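Local coordinates for protein putative transcriptional regulator (PDB 3R0A) that probably regulates transcription by binding DNA through a winged helix-turn-helix domain, and assembles as a pair of identical subunits, at residues 20-25 against 101-106; 69-74 against 97-102. All coordinates share one frame; numbering follows the deposited sequence.

Contact 1. Residues 20-25 against 101-106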
loop_
_atom_site.group_PDB
_atom_site.type_symbol
_atom_site.label_atom_id
_atom_site.label_comp_id
_atom_site.label_asym_id
_atom_site.label_seq_id
_atom_site.Cartn_x
_atom_site.Cartn_y
_atom_site.Cartn_z
ATOM N N CYS B 20 11.868 -2.135 -3.741
ATOM C CA CYS B 20 11.258 -0.798 -3.742
ATOM C C CYS B 20 11.546 -0.073 -2.446
ATOM O O CYS B 20 11.987 1.064 -2.437
ATOM C CB CYS B 20 9.742 -0.888 -3.923
ATOM S SG CYS B 20 8.891 0.694 -4.124
ATOM N N ALA B 21 11.293 -0.755 -1.348
ATOM C CA ALA B 21 11.333 -0.135 -0.069
ATOM C C ALA B 21 12.774 0.300 0.299
ATOM O O ALA B 21 13.003 1.391 0.854
ATOM C CB ALA B 21 10.736 -1.068 0.952
ATOM N N LEU B 22 13.737 -0.525 -0.074
ATOM C CA LEU B 22 15.090 -0.359 0.370
ATOM C C LEU B 22 15.918 0.184 -0.791
ATOM O O LEU B 22 17.133 0.373 -0.667
ATOM C CB LEU B 22 15.623 -1.716 0.875
ATOM C CG LEU B 22 15.001 -2.290 2.157
ATOM C CD1 LEU B 22 15.637 -3.610 2.518
ATOM C CD2 LEU B 22 15.152 -1.323 3.312
ATOM N N ASN B 23 15.244 0.423 -1.913
ATOM C CA ASN B 23 15.864 0.961 -3.118
ATOM C C ASN B 23 17.065 0.150 -3.564
ATOM O O ASN B 23 18.156 0.687 -3.740
ATOM C CB ASN B 23 16.254 2.432 -2.932
ATOM C CG ASN B 23 16.584 3.094 -4.241
ATOM O OD1 ASN B 23 15.986 2.769 -5.300
ATOM N ND2 ASN B 23 17.568 3.995 -4.209
ATOM N N LEU B 24 16.839 -1.150 -3.762
ATOM C CA LEU B 24 17.890 -2.105 -4.099
ATOM C C LEU B 24 17.879 -2.471 -5.583
ATOM O O LEU B 24 16.832 -2.753 -6.152
ATOM C CB LEU B 24 17.694 -3.398 -3.269
ATOM C CG LEU B 24 17.567 -3.289 -1.748
ATOM C CD1 LEU B 24 17.471 -4.621 -1.023
ATOM C CD2 LEU B 24 18.742 -2.558 -1.172
ATOM N N THR B 25 19.044 -2.525 -6.208
ATOM C CA THR B 25 19.123 -3.244 -7.497
ATOM C C THR B 25 19.056 -4.748 -7.288
ATOM O O THR B 25 19.106 -5.229 -6.163
ATOM C CB THR B 25 20.424 -2.977 -8.224
ATOM O OG1 THR B 25 21.491 -3.415 -7.385
ATOM C CG2 THR B 25 20.571 -1.499 -8.511
ATOM N N GLN B 101 8.938 -2.079 7.555
ATOM C CA GLN B 101 7.560 -1.740 7.926
ATOM C C GLN B 101 7.367 -0.270 8.150
ATOM O O GLN B 101 6.314 0.283 7.809
ATOM C CB GLN B 101 7.063 -2.519 9.141
ATOM C CG GLN B 101 5.529 -2.409 9.339
ATOM C CD GLN B 101 4.712 -2.969 8.174
ATOM O OE1 GLN B 101 5.166 -3.844 7.411
ATOM N NE2 GLN B 101 3.482 -2.469 8.035
ATOM N N LYS B 102 8.392 0.379 8.696
ATOM C CA LYS B 102 8.360 1.818 8.836
ATOM C C LYS B 102 8.090 2.407 7.465
ATOM O O LYS B 102 7.242 3.281 7.312
ATOM C CB LYS B 102 9.677 2.348 9.413
ATOM C CG LYS B 102 9.494 3.505 10.417
ATOM C CD LYS B 102 9.253 2.947 11.836
ATOM C CE LYS B 102 10.548 3.063 12.693
ATOM N NZ LYS B 102 10.545 1.957 13.738
ATOM N N ILE B 103 8.796 1.880 6.472
ATOM C CA ILE B 103 8.703 2.330 5.085
ATOM C C ILE B 103 7.345 2.019 4.402
ATOM O O ILE B 103 6.753 2.900 3.755
ATOM C CB ILE B 103 9.871 1.749 4.260
ATOM C CG1 ILE B 103 11.212 2.310 4.779
ATOM C CG2 ILE B 103 9.694 2.063 2.792
ATOM C CD1 ILE B 103 12.454 1.579 4.272
ATOM N N VAL B 104 6.874 0.782 4.520
ATOM C CA VAL B 104 5.510 0.422 4.105
ATOM C C VAL B 104 4.480 1.301 4.824
ATOM O O VAL B 104 3.539 1.775 4.226
ATOM C CB VAL B 104 5.171 -1.054 4.443
ATOM C CG1 VAL B 104 3.675 -1.329 4.213
ATOM C CG2 VAL B 104 6.031 -2.026 3.612
ATOM N N GLN B 105 4.665 1.516 6.117
ATOM C CA GLN B 105 3.725 2.345 6.837
ATOM C C GLN B 105 3.615 3.734 6.170
ATOM O O GLN B 105 2.493 4.246 5.946
ATOM C CB GLN B 105 4.131 2.448 8.326
ATOM C CG GLN B 105 3.123 3.150 9.227
ATOM C CD GLN B 105 1.715 2.630 8.985
ATOM O OE1 GLN B 105 1.510 1.409 8.951
ATOM N NE2 GLN B 105 0.753 3.551 8.755
ATOM N N SER B 106 4.774 4.340 5.855
ATOM C CA SER B 106 4.794 5.693 5.259
ATOM C C SER B 106 4.137 5.732 3.895
ATOM O O SER B 106 3.543 6.741 3.531
ATOM C CB SER B 106 6.200 6.314 5.226
ATOM O OG SER B 106 6.978 5.787 4.159
#
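Ile103 of helix 93-119 packs against the last turn of helix 14-22, touching Ala21 and Leu22. Gln101, two positions earlier, faces the partner instead and packs on Gly112 of the second subunit. Ile103 then reaches out with two branches. With CG2 anti to the backbone N (CG1 at chi1 -65°), CG2 lies 3.8 Å from the methyl carbon CB of Ala21. The other branch runs on extended, chi2 167°, and lays CD1 3.5 Å from the carbonyl O of Ala21. The same CD1 meets Leu22 CD2 at 4.1 Å, the two side chains crossing at about a right angle. Cutting Ile103 back to an alanine would probably open a gap beside Ala21 CB and Leu22 CD2, weakening the hold of the helix end. Val104 turns toward Ala108 of the second subunit, and Gln105 bonds Gln105 of that subunit. Ser106 folds its hydroxyl back, OG donating to Ile103 O at 2.9 Å, well off the line of the C=O (126°). One residue on, Trp107 also touches Ala21. Asn23 ends helix 14-22 in a Schellman motif, and Cys20 is disulfide-bonded to Cys9 of the second subunit. The contact is van der Waals packing, methyl groups against methyl groups and one backbone carbonyl, which fixes closeness rather than direction, while the disulfide and the Gln105 hydrogen bond add specific links to the second subunit.

Contact 2. Residues 69-74 against 97-102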
loop_
_atom_site.group_PDB
_atom_site.type_symbol
_atom_site.label_atom_id
_atom_site.label_comp_id
_atom_site.label_asym_id
_atom_site.label_seq_id
_atom_site.Cartn_x
_atom_site.Cartn_y
_atom_site.Cartn_z
ATOM N N LYS B 69 21.872 2.144 5.048
ATOM C CA LYS B 69 20.458 1.909 5.287
ATOM C C LYS B 69 20.206 1.103 6.552
ATOM O O LYS B 69 19.063 0.760 6.844
ATOM C CB LYS B 69 19.817 1.237 4.077
ATOM C CG LYS B 69 19.655 2.203 2.913
ATOM C CD LYS B 69 18.821 1.647 1.813
ATOM C CE LYS B 69 18.756 2.621 0.638
ATOM N NZ LYS B 69 17.674 3.651 0.839
ATOM N N GLU B 70 21.281 0.818 7.294
ATOM C CA GLU B 70 21.247 0.094 8.580
ATOM C C GLU B 70 20.830 -1.364 8.463
ATOM O O GLU B 70 20.334 -1.961 9.420
ATOM C CB GLU B 70 20.406 0.799 9.649
ATOM C CG GLU B 70 20.335 2.320 9.524
ATOM C CD GLU B 70 21.341 3.085 10.354
ATOM O OE1 GLU B 70 22.308 2.472 10.872
ATOM O OE2 GLU B 70 21.152 4.331 10.474
ATOM N N ILE B 71 21.037 -1.942 7.288
ATOM C CA ILE B 71 20.794 -3.380 7.099
ATOM C C ILE B 71 22.023 -4.199 7.561
ATOM O O ILE B 71 21.914 -5.399 7.855
ATOM C CB ILE B 71 20.552 -3.716 5.625
ATOM C CG1 ILE B 71 19.345 -2.952 5.053
ATOM C CG2 ILE B 71 20.533 -5.259 5.415
ATOM C CD1 ILE B 71 18.096 -2.823 5.970
ATOM N N LEU B 72 23.183 -3.544 7.623
ATOM C CA LEU B 72 24.443 -4.244 7.793
ATOM C C LEU B 72 25.179 -3.588 8.948
ATOM O O LEU B 72 25.208 -2.371 9.053
ATOM C CB LEU B 72 25.257 -4.102 6.512
ATOM C CG LEU B 72 25.800 -5.278 5.734
ATOM C CD1 LEU B 72 24.820 -6.485 5.491
ATOM C CD2 LEU B 72 26.345 -4.756 4.414
ATOM N N GLN B 73 25.716 -4.409 9.840
ATOM C CA GLN B 73 26.670 -3.983 10.852
ATOM C C GLN B 73 28.072 -3.993 10.236
ATOM O O GLN B 73 28.395 -4.883 9.442
ATOM C CB GLN B 73 26.616 -4.970 12.035
ATOM C CG GLN B 73 27.541 -4.645 13.210
ATOM C CD GLN B 73 27.251 -5.491 14.464
ATOM O OE1 GLN B 73 26.367 -6.357 14.469
ATOM N NE2 GLN B 73 28.002 -5.235 15.527
ATOM N N ARG B 74 28.900 -3.028 10.626
ATOM C CA ARG B 74 30.267 -2.952 10.103
ATOM C C ARG B 74 31.328 -2.947 11.204
ATOM O O ARG B 74 31.312 -2.105 12.080
ATOM C CB ARG B 74 30.448 -1.707 9.191
ATOM C CG ARG B 74 31.822 -1.640 8.480
ATOM C CD ARG B 74 32.036 -0.313 7.758
ATOM N NE ARG B 74 32.226 0.791 8.690
ATOM C CZ ARG B 74 32.165 2.075 8.356
ATOM N NH1 ARG B 74 31.932 2.437 7.092
ATOM N NH2 ARG B 74 32.337 3.010 9.280
ATOM N N ARG B 97 12.902 -6.029 9.711
ATOM C CA ARG B 97 11.470 -6.001 9.613
ATOM C C ARG B 97 11.017 -4.584 9.985
ATOM O O ARG B 97 10.286 -3.938 9.247
ATOM C CB ARG B 97 10.911 -7.075 10.556
ATOM C CG ARG B 97 9.439 -6.960 10.972
ATOM C CD ARG B 97 9.249 -7.372 12.442
ATOM N NE ARG B 97 8.064 -6.729 13.021
ATOM C CZ ARG B 97 7.806 -6.596 14.323
ATOM N NH1 ARG B 97 8.650 -7.059 15.244
ATOM N NH2 ARG B 97 6.690 -5.984 14.705
ATOM N N ASN B 98 11.492 -4.068 11.108
ATOM C CA ASN B 98 11.055 -2.753 11.524
ATOM C C ASN B 98 11.417 -1.673 10.496
ATOM O O ASN B 98 10.678 -0.707 10.336
ATOM C CB ASN B 98 11.591 -2.387 12.920
ATOM C CG ASN B 98 11.168 -3.378 14.017
ATOM O OD1 ASN B 98 10.375 -4.326 13.803
ATOM N ND2 ASN B 98 11.712 -3.159 15.217
ATOM N N ILE B 99 12.544 -1.842 9.797
ATOM C CA ILE B 99 12.999 -0.842 8.806
ATOM C C ILE B 99 12.025 -0.827 7.655
ATOM O O ILE B 99 11.534 0.215 7.238
ATOM C CB ILE B 99 14.407 -1.156 8.190
ATOM C CG1 ILE B 99 15.473 -1.431 9.264
ATOM C CG2 ILE B 99 14.829 -0.044 7.177
ATOM C CD1 ILE B 99 15.970 -0.210 10.046
ATOM N N ILE B 100 11.785 -2.011 7.129
ATOM C CA ILE B 100 10.868 -2.217 6.025
ATOM C C ILE B 100 9.422 -1.761 6.353
ATOM O O ILE B 100 8.781 -1.081 5.529
ATOM C CB ILE B 100 10.975 -3.691 5.531
ATOM C CG1 ILE B 100 12.338 -3.894 4.846
ATOM C CG2 ILE B 100 9.837 -4.059 4.588
ATOM C CD1 ILE B 100 12.649 -5.291 4.420
ATOM N N GLN B 101 8.938 -2.079 7.555
ATOM C CA GLN B 101 7.560 -1.740 7.926
ATOM C C GLN B 101 7.367 -0.270 8.150
ATOM O O GLN B 101 6.314 0.283 7.809
ATOM C CB GLN B 101 7.063 -2.519 9.141
ATOM C CG GLN B 101 5.529 -2.409 9.339
ATOM C CD GLN B 101 4.712 -2.969 8.174
ATOM O OE1 GLN B 101 5.166 -3.844 7.411
ATOM N NE2 GLN B 101 3.482 -2.469 8.035
ATOM N N LYS B 102 8.392 0.379 8.696
ATOM C CA LYS B 102 8.360 1.818 8.836
ATOM C C LYS B 102 8.090 2.407 7.465
ATOM O O LYS B 102 7.242 3.281 7.312
ATOM C CB LYS B 102 9.677 2.348 9.413
ATOM C CG LYS B 102 9.494 3.505 10.417
ATOM C CD LYS B 102 9.253 2.947 11.836
ATOM C CE LYS B 102 10.548 3.063 12.693
ATOM N NZ LYS B 102 10.545 1.957 13.738
#
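Lys69 and Ile71 approach Ile99 from the bend where helix 56-68 gives way to strand 72-78. Glu70 makes that bend with a positive phi of 67°, closing the helix in a Schellman motif, and the chain leaves it extended from Leu72 onward. The partner, 97-102, is regular helix, its turns tied by Gln101 N to Arg97 O and Lys102 N to Asn98 O. The two backbones stay well apart, with 8.4 Å between the CA atoms of Ile71 and Ile99, and side chains bridge the space. Ile99 sets off toward the bend. Its CG2 methyl sits 4.3 Å from the carbonyl O of Lys69, while its CG1 branch faces Ile71, whose CD1 comes to 4.4 Å of Ile99 CG1. Ile71 sets off across the line to the helix, and its chi2 of -41° swings CD1 round toward Ile99. Both approaches are long, and only the isoleucine pair is apolar on both sides. Ile71 is buried chiefly by other parts of the domain: Leu66, Met32 and Ile90 lie against it, and its backbone is hydrogen-bonded to Tyr91. One residue on from Ile99, Ile100 packs on Leu115 of the second subunit. Helices 26-37, 45-51 and 56-68, followed by the hairpin 72-78/84-90, have the order of a winged helix-turn-helix domain; the contact sets the root of the wing against the long helix that follows it.

From the N terminus the chain passes the hairpin 4-7/10-13 and then helix 14-22, whose end contact 1 joins to helix 93-119, closing a long loop that takes in the three helices from 26 to 68 and the hairpin 72-78/84-90. Contact 2 closes a shorter loop nested inside it, from the end of helix 56-68 through strands 72-78 and 84-90. Both finish on neighbouring turns of helix 93-119 and share Gln101 and Lys102. They also meet directly: Leu22 CD2 lies 4.1 Å from Ile99 CG2, and Lys69 CE passes close to Leu22 O. Together they tie the N-terminal helix and the base of the wing to the long helix that also packs on the second subunit.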